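Local coordinates for like-Sm ribonucleoprotein core (Methanococcus vannielii SB, PDB 5MKI), which binds uridine monophosphate and calcium ions and probably serves as an RNA-binding protein of the Sm family, working as a seven-subunit assembly, at residues A[13-18]-A[31-36]; A[45-50]-A[58-63]. All blocks are in the same frame, centred on the assembly; numbering follows the deposited sequence.

Interaction 1. Residues A[13-18]-A[31-36]; sequences KSINTN and GRLKAY
Asn16 and Leu33 tie the type II turn of Ser14 to Thr17 onto strand 28-36 of the Sm fold, a strongly bent antiparallel sheet preceded by a short N-terminal helix. Asn16 N donates almost straight to Leu33 O (2.8 Å), and Leu33 N donates to Thr17 O (3.0 Å); the turn leads directly to Asn18, a calcium-binding residue. Asparagine suits the third place of the turn because it tolerates the left-handed backbone conformation (phi 64°, psi 31°) better than most residues. With CG anti to its carbonyl carbon (chi1 -72°), Asn16 presents OD1 to the ammonium of Lys34, whose chain bends twice on its way; NZ lies in the carbonyl plane, 2.7 Å from OD1. The extended Arg32 lays one face of its guanidinium against Asn16 O, without a hydrogen bond, while its NH2 lies 3.6 Å from Asn16 CB. With an alanine at Arg32, Asn16 would probably lose this flat cover over its carbonyl oxygen and along its CB. Leu33, buried, sets CD2 4.2 Å from Ser14 CB and also meets Leu11 and Val19. Ile15 fits beside it: the end of its long branch, CD1, meets the Lys34 backbone and the edge of the Tyr36 ring, near the ring plane, 4.3 Å from Tyr36 CD1.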
loop_
_atom_site.group_PDB
_atom_site.type_symbol
_atom_site.label_atom_id
_atom_site.label_comp_id
_atom_site.label_asym_id
_atom_site.label_seq_id
_atom_site.Cartn_x
_atom_site.Cartn_y
_atom_site.Cartn_z
ATOM N N LYS A 13 10.959 25.976 0.507
ATOM C CA LYS A 13 10.831 27.380 0.897
ATOM C C LYS A 13 10.462 27.547 2.366
ATOM O O LYS A 13 10.731 28.608 2.944
ATOM C CB LYS A 13 9.781 28.079 0.029
ATOM C CG LYS A 13 10.087 28.030 -1.461
ATOM C CD LYS A 13 8.990 28.711 -2.288
ATOM C CE LYS A 13 9.504 29.105 -3.673
ATOM N NZ LYS A 13 10.509 28.114 -4.163
ATOM N N SER A 14 9.840 26.535 2.977
ATOM C CA SER A 14 9.425 26.582 4.371
ATOM C C SER A 14 10.478 26.053 5.327
ATOM O O SER A 14 10.180 25.892 6.516
ATOM C CB SER A 14 8.137 25.785 4.571
ATOM O OG SER A 14 7.058 26.400 3.916
ATOM N N ILE A 15 11.691 25.767 4.844
ATOM C CA ILE A 15 12.746 25.329 5.744
ATOM C C ILE A 15 12.967 26.402 6.805
ATOM O O ILE A 15 12.989 27.607 6.507
ATOM C CB ILE A 15 14.052 25.032 4.991
ATOM C CG1 ILE A 15 13.919 23.771 4.115
ATOM C CG2 ILE A 15 15.197 24.847 5.988
ATOM C CD1 ILE A 15 13.856 22.459 4.902
ATOM N N ASN A 16 13.087 25.958 8.059
ATOM C CA ASN A 16 13.333 26.820 9.219
ATOM C C ASN A 16 12.174 27.778 9.471
ATOM O O ASN A 16 12.372 28.895 9.950
ATOM C CB ASN A 16 14.655 27.578 9.076
ATOM C CG ASN A 16 15.843 26.672 9.244
ATOM O OD1 ASN A 16 15.838 25.799 10.113
ATOM N ND2 ASN A 16 16.859 26.848 8.408
ATOM N N THR A 17 10.963 27.344 9.126
ATOM C CA THR A 17 9.728 27.963 9.578
ATOM C C THR A 17 8.856 26.883 10.209
ATOM O O THR A 17 9.171 25.689 10.154
ATOM C CB THR A 17 8.984 28.666 8.433
ATOM O OG1 THR A 17 8.427 27.687 7.541
ATOM C CG2 THR A 17 9.931 29.580 7.660
ATOM N N ASN A 18 7.749 27.311 10.812
ATOM C CA ASN A 18 6.830 26.400 11.482
ATOM C C ASN A 18 5.781 25.875 10.509
ATOM O O ASN A 18 5.139 26.657 9.797
ATOM C CB ASN A 18 6.144 27.102 12.654
ATOM C CG ASN A 18 5.795 26.148 13.766
ATOM O OD1 ASN A 18 4.779 25.454 13.716
ATOM N ND2 ASN A 18 6.653 26.092 14.774
ATOM N N GLY A 31 5.634 21.871 14.033
ATOM C CA GLY A 31 7.036 22.026 14.384
ATOM C C GLY A 31 7.798 22.819 13.342
ATOM O O GLY A 31 7.241 23.273 12.340
ATOM N N ARG A 32 9.099 22.967 13.594
ATOM C CA ARG A 32 10.000 23.726 12.726
ATOM C C ARG A 32 10.678 22.783 11.729
ATOM O O ARG A 32 11.420 21.875 12.127
ATOM C CB ARG A 32 11.040 24.462 13.574
ATOM C CG ARG A 32 12.057 25.322 12.807
ATOM C CD ARG A 32 13.157 25.806 13.763
ATOM N NE ARG A 32 14.055 26.777 13.140
ATOM C CZ ARG A 32 13.778 28.075 13.017
ATOM N NH1 ARG A 32 12.628 28.555 13.469
ATOM N NH2 ARG A 32 14.644 28.888 12.435
ATOM N N LEU A 33 10.454 23.022 10.438
ATOM C CA LEU A 33 10.855 22.087 9.385
ATOM C C LEU A 33 12.345 22.220 9.077
ATOM O O LEU A 33 12.783 23.220 8.498
ATOM C CB LEU A 33 10.014 22.322 8.135
ATOM C CG LEU A 33 10.259 21.383 6.945
ATOM C CD1 LEU A 33 9.633 20.013 7.183
ATOM C CD2 LEU A 33 9.738 22.010 5.654
ATOM N N LYS A 34 13.111 21.180 9.411
ATOM C CA LYS A 34 14.553 21.123 9.181
ATOM C C LYS A 34 14.949 20.355 7.925
ATOM O O LYS A 34 16.078 20.522 7.446
ATOM C CB LYS A 34 15.259 20.468 10.381
ATOM C CG LYS A 34 14.879 21.058 11.725
ATOM C CD LYS A 34 15.286 22.511 11.773
ATOM C CE LYS A 34 16.805 22.663 11.653
ATOM N NZ LYS A 34 17.221 24.098 11.640
ATOM N N ALA A 35 14.073 19.510 7.396
ATOM C CA ALA A 35 14.441 18.644 6.280
ATOM C C ALA A 35 13.198 17.927 5.794
ATOM O O ALA A 35 12.274 17.677 6.570
ATOM C CB ALA A 35 15.517 17.626 6.680
ATOM N N TYR A 36 13.188 17.613 4.497
ATOM C CA TYR A 36 12.146 16.814 3.868
ATOM C C TYR A 36 12.748 16.136 2.640
ATOM O O TYR A 36 13.810 16.537 2.149
ATOM C CB TYR A 36 10.932 17.660 3.457
ATOM C CG TYR A 36 11.221 18.468 2.222
ATOM C CD1 TYR A 36 12.014 19.602 2.292
ATOM C CD2 TYR A 36 10.742 18.075 0.975
ATOM C CE1 TYR A 36 12.309 20.331 1.162
ATOM C CE2 TYR A 36 11.037 18.796 -0.158
ATOM C CZ TYR A 36 11.810 19.922 -0.059
ATOM O OH TYR A 36 12.104 20.645 -1.179
#

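Interaction 2. Residues A[45-50]-A[58-63]; sequences ENAKIE and PMLVVR
Glu45 and Met59 form an antiparallel non-hydrogen-bonded pair beside a single backbone bond from Asn46 N to Pro58 O (3.0 Å), which is nearly straight at the hydrogen although the donor sits well above the carbonyl plane, 63° out of it. The same oxygen receives a CA-H contact from Glu45. Both segments turn a corner here, at 45-46 and at 58, and beyond it they meet through side chains. Asparagine fits its corner, since Asn46 takes up a left-handed backbone conformation, and its side chain reaches Glu56, a calcium-binding residue. On the face shared by Glu45 and Met59, the two side chains cross at a slant. Glu45 keeps CG anti to its backbone N (chi1 -170°), which places CB and CG against the methyl of Met59, whose doubly bent side chain brings CE to 3.9 Å from Glu45 CG. Flexible and apolar, the methionine also packs on Ala43 and on Leu72 of a neighbouring subunit. Leu60 bridges the inner side: its CG is 3.9 Å from Ala47 CB, and its CD1 is 3.8 Å from Ile49 CD1, with the leucine and isoleucine side chains at about a right angle. The small Ala47 admits the leucine close to its own backbone, whereas branched Ile49 reaches in from farther along; Val29 lies against both Ile49 and Leu60, making this part of the buried apolar interior. Leu60, Val61 and Val62 pair with a strand of that subunit, and the strand leads to Arg63, a residue that binds uridine monophosphate. Sharply bent strands that close round an apolar interior and pair edge to edge between subunits are the hallmark of the Sm fold and its rings.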
loop_
_atom_site.group_PDB
_atom_site.type_symbol
_atom_site.label_atom_id
_atom_site.label_comp_id
_atom_site.label_asym_id
_atom_site.label_seq_id
_atom_site.Cartn_x
_atom_site.Cartn_y
_atom_site.Cartn_z
ATOM N N GLU A 45 11.667 20.042 14.207
ATOM C CA GLU A 45 12.364 20.423 15.429
ATOM C C GLU A 45 11.407 21.103 16.403
ATOM O O GLU A 45 10.562 21.905 15.997
ATOM C CB GLU A 45 13.523 21.364 15.099
ATOM C CG GLU A 45 14.454 21.635 16.253
ATOM C CD GLU A 45 15.435 22.737 15.941
ATOM O OE1 GLU A 45 15.007 23.913 15.912
ATOM O OE2 GLU A 45 16.626 22.429 15.721
ATOM N N ASN A 46 11.546 20.783 17.692
ATOM C CA ASN A 46 10.693 21.366 18.734
ATOM C C ASN A 46 9.214 21.211 18.370
ATOM O O ASN A 46 8.461 22.185 18.246
ATOM C CB ASN A 46 11.060 22.837 18.982
ATOM C CG ASN A 46 12.412 22.984 19.664
ATOM O OD1 ASN A 46 12.806 22.144 20.471
ATOM N ND2 ASN A 46 13.134 24.038 19.323
ATOM N N ALA A 47 8.814 19.953 18.195
ATOM C CA ALA A 47 7.517 19.631 17.619
ATOM C C ALA A 47 6.466 19.404 18.699
ATOM O O ALA A 47 6.764 19.016 19.830
ATOM C CB ALA A 47 7.618 18.386 16.728
ATOM N N LYS A 48 5.213 19.631 18.317
ATOM C CA LYS A 48 4.077 19.530 19.218
ATOM C C LYS A 48 2.963 18.749 18.542
ATOM O O LYS A 48 2.633 19.015 17.382
ATOM C CB LYS A 48 3.560 20.922 19.617
ATOM C CG LYS A 48 4.614 21.839 20.243
ATOM C CD LYS A 48 4.288 23.312 19.972
ATOM C CE LYS A 48 5.243 24.252 20.705
ATOM N NZ LYS A 48 5.692 25.418 19.859
ATOM N N ILE A 49 2.381 17.796 19.261
ATOM C CA ILE A 49 1.144 17.156 18.829
ATOM C C ILE A 49 -0.016 17.921 19.448
ATOM O O ILE A 49 -0.022 18.173 20.658
ATOM C CB ILE A 49 1.101 15.676 19.241
ATOM C CG1 ILE A 49 2.469 15.004 19.063
ATOM C CG2 ILE A 49 0.005 14.954 18.480
ATOM C CD1 ILE A 49 3.032 15.082 17.669
ATOM N N GLU A 50 -0.999 18.301 18.624
ATOM C CA GLU A 50 -2.186 18.953 19.170
ATOM C C GLU A 50 -2.947 18.033 20.115
ATOM O O GLU A 50 -3.714 18.516 20.955
ATOM C CB GLU A 50 -3.105 19.436 18.040
ATOM C CG GLU A 50 -4.364 18.577 17.787
ATOM C CD GLU A 50 -4.072 17.166 17.249
ATOM O OE1 GLU A 50 -5.036 16.395 17.050
ATOM O OE2 GLU A 50 -2.891 16.823 17.023
ATOM N N PRO A 58 12.142 17.516 21.079
ATOM C CA PRO A 58 13.301 18.151 20.417
ATOM C C PRO A 58 13.390 17.893 18.916
ATOM O O PRO A 58 13.726 18.812 18.163
ATOM C CB PRO A 58 14.498 17.548 21.167
ATOM C CG PRO A 58 13.957 17.206 22.528
ATOM C CD PRO A 58 12.509 16.837 22.338
ATOM N N MET A 59 13.108 16.671 18.456
ATOM C CA MET A 59 13.170 16.353 17.029
ATOM C C MET A 59 12.256 15.168 16.749
ATOM O O MET A 59 12.416 14.101 17.362
ATOM C CB MET A 59 14.609 16.042 16.588
ATOM C CG MET A 59 14.779 15.689 15.101
ATOM S SD MET A 59 14.740 17.169 14.058
ATOM C CE MET A 59 15.817 18.245 14.995
ATOM N N LEU A 60 11.309 15.369 15.832
ATOM C CA LEU A 60 10.375 14.347 15.367
ATOM C C LEU A 60 10.620 14.088 13.887
ATOM O O LEU A 60 10.489 15.002 13.068
ATOM C CB LEU A 60 8.923 14.793 15.544
ATOM C CG LEU A 60 8.146 14.513 16.819
ATOM C CD1 LEU A 60 6.649 14.569 16.517
ATOM C CD2 LEU A 60 8.558 13.162 17.397
ATOM N N VAL A 61 10.934 12.851 13.534
ATOM C CA VAL A 61 10.994 12.461 12.129
ATOM C C VAL A 61 9.696 11.739 11.801
ATOM O O VAL A 61 9.402 10.689 12.381
ATOM C CB VAL A 61 12.223 11.592 11.838
ATOM C CG1 VAL A 61 12.170 11.036 10.402
ATOM C CG2 VAL A 61 13.484 12.417 12.068
ATOM N N VAL A 62 8.900 12.334 10.909
ATOM C CA VAL A 62 7.573 11.840 10.553
ATOM C C VAL A 62 7.676 11.098 9.229
ATOM O O VAL A 62 8.296 11.594 8.277
ATOM C CB VAL A 62 6.555 12.987 10.446
ATOM C CG1 VAL A 62 5.171 12.439 10.123
ATOM C CG2 VAL A 62 6.535 13.864 11.739
ATOM N N ARG A 63 7.064 9.927 9.161
ATOM C CA ARG A 63 7.093 9.134 7.932
ATOM C C ARG A 63 6.036 9.649 6.956
ATOM O O ARG A 63 4.844 9.709 7.291
ATOM C CB ARG A 63 6.876 7.656 8.251
ATOM C CG ARG A 63 7.416 6.740 7.168
ATOM C CD ARG A 63 7.643 5.319 7.667
ATOM N NE ARG A 63 8.255 4.487 6.635
ATOM C CZ ARG A 63 7.578 3.902 5.651
ATOM N NH1 ARG A 63 6.263 4.049 5.581
ATOM N NH2 ARG A 63 8.212 3.147 4.756
#

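Overall arrangement
Following the chain from its N terminus, the turn after helix 9-13 is fastened to strand 28-36 by interaction 1, which closes a loop containing strand 18-23 and the reversal that follows it. The chain then runs through strand 42-44 to 45-50, and interaction 2 closes a second, shorter loop by meeting 58-63. The two loops follow in series, neither nested nor crossed. They nevertheless touch in the sheet: Arg32 O lies 2.8 Å from Glu45 N, a probable hydrogen bond, and Lys34 packs on Glu45. Strand 28-36 thus connects the helix-side turn with the bent strands beyond it, and both interactions also reach a neighbouring subunit.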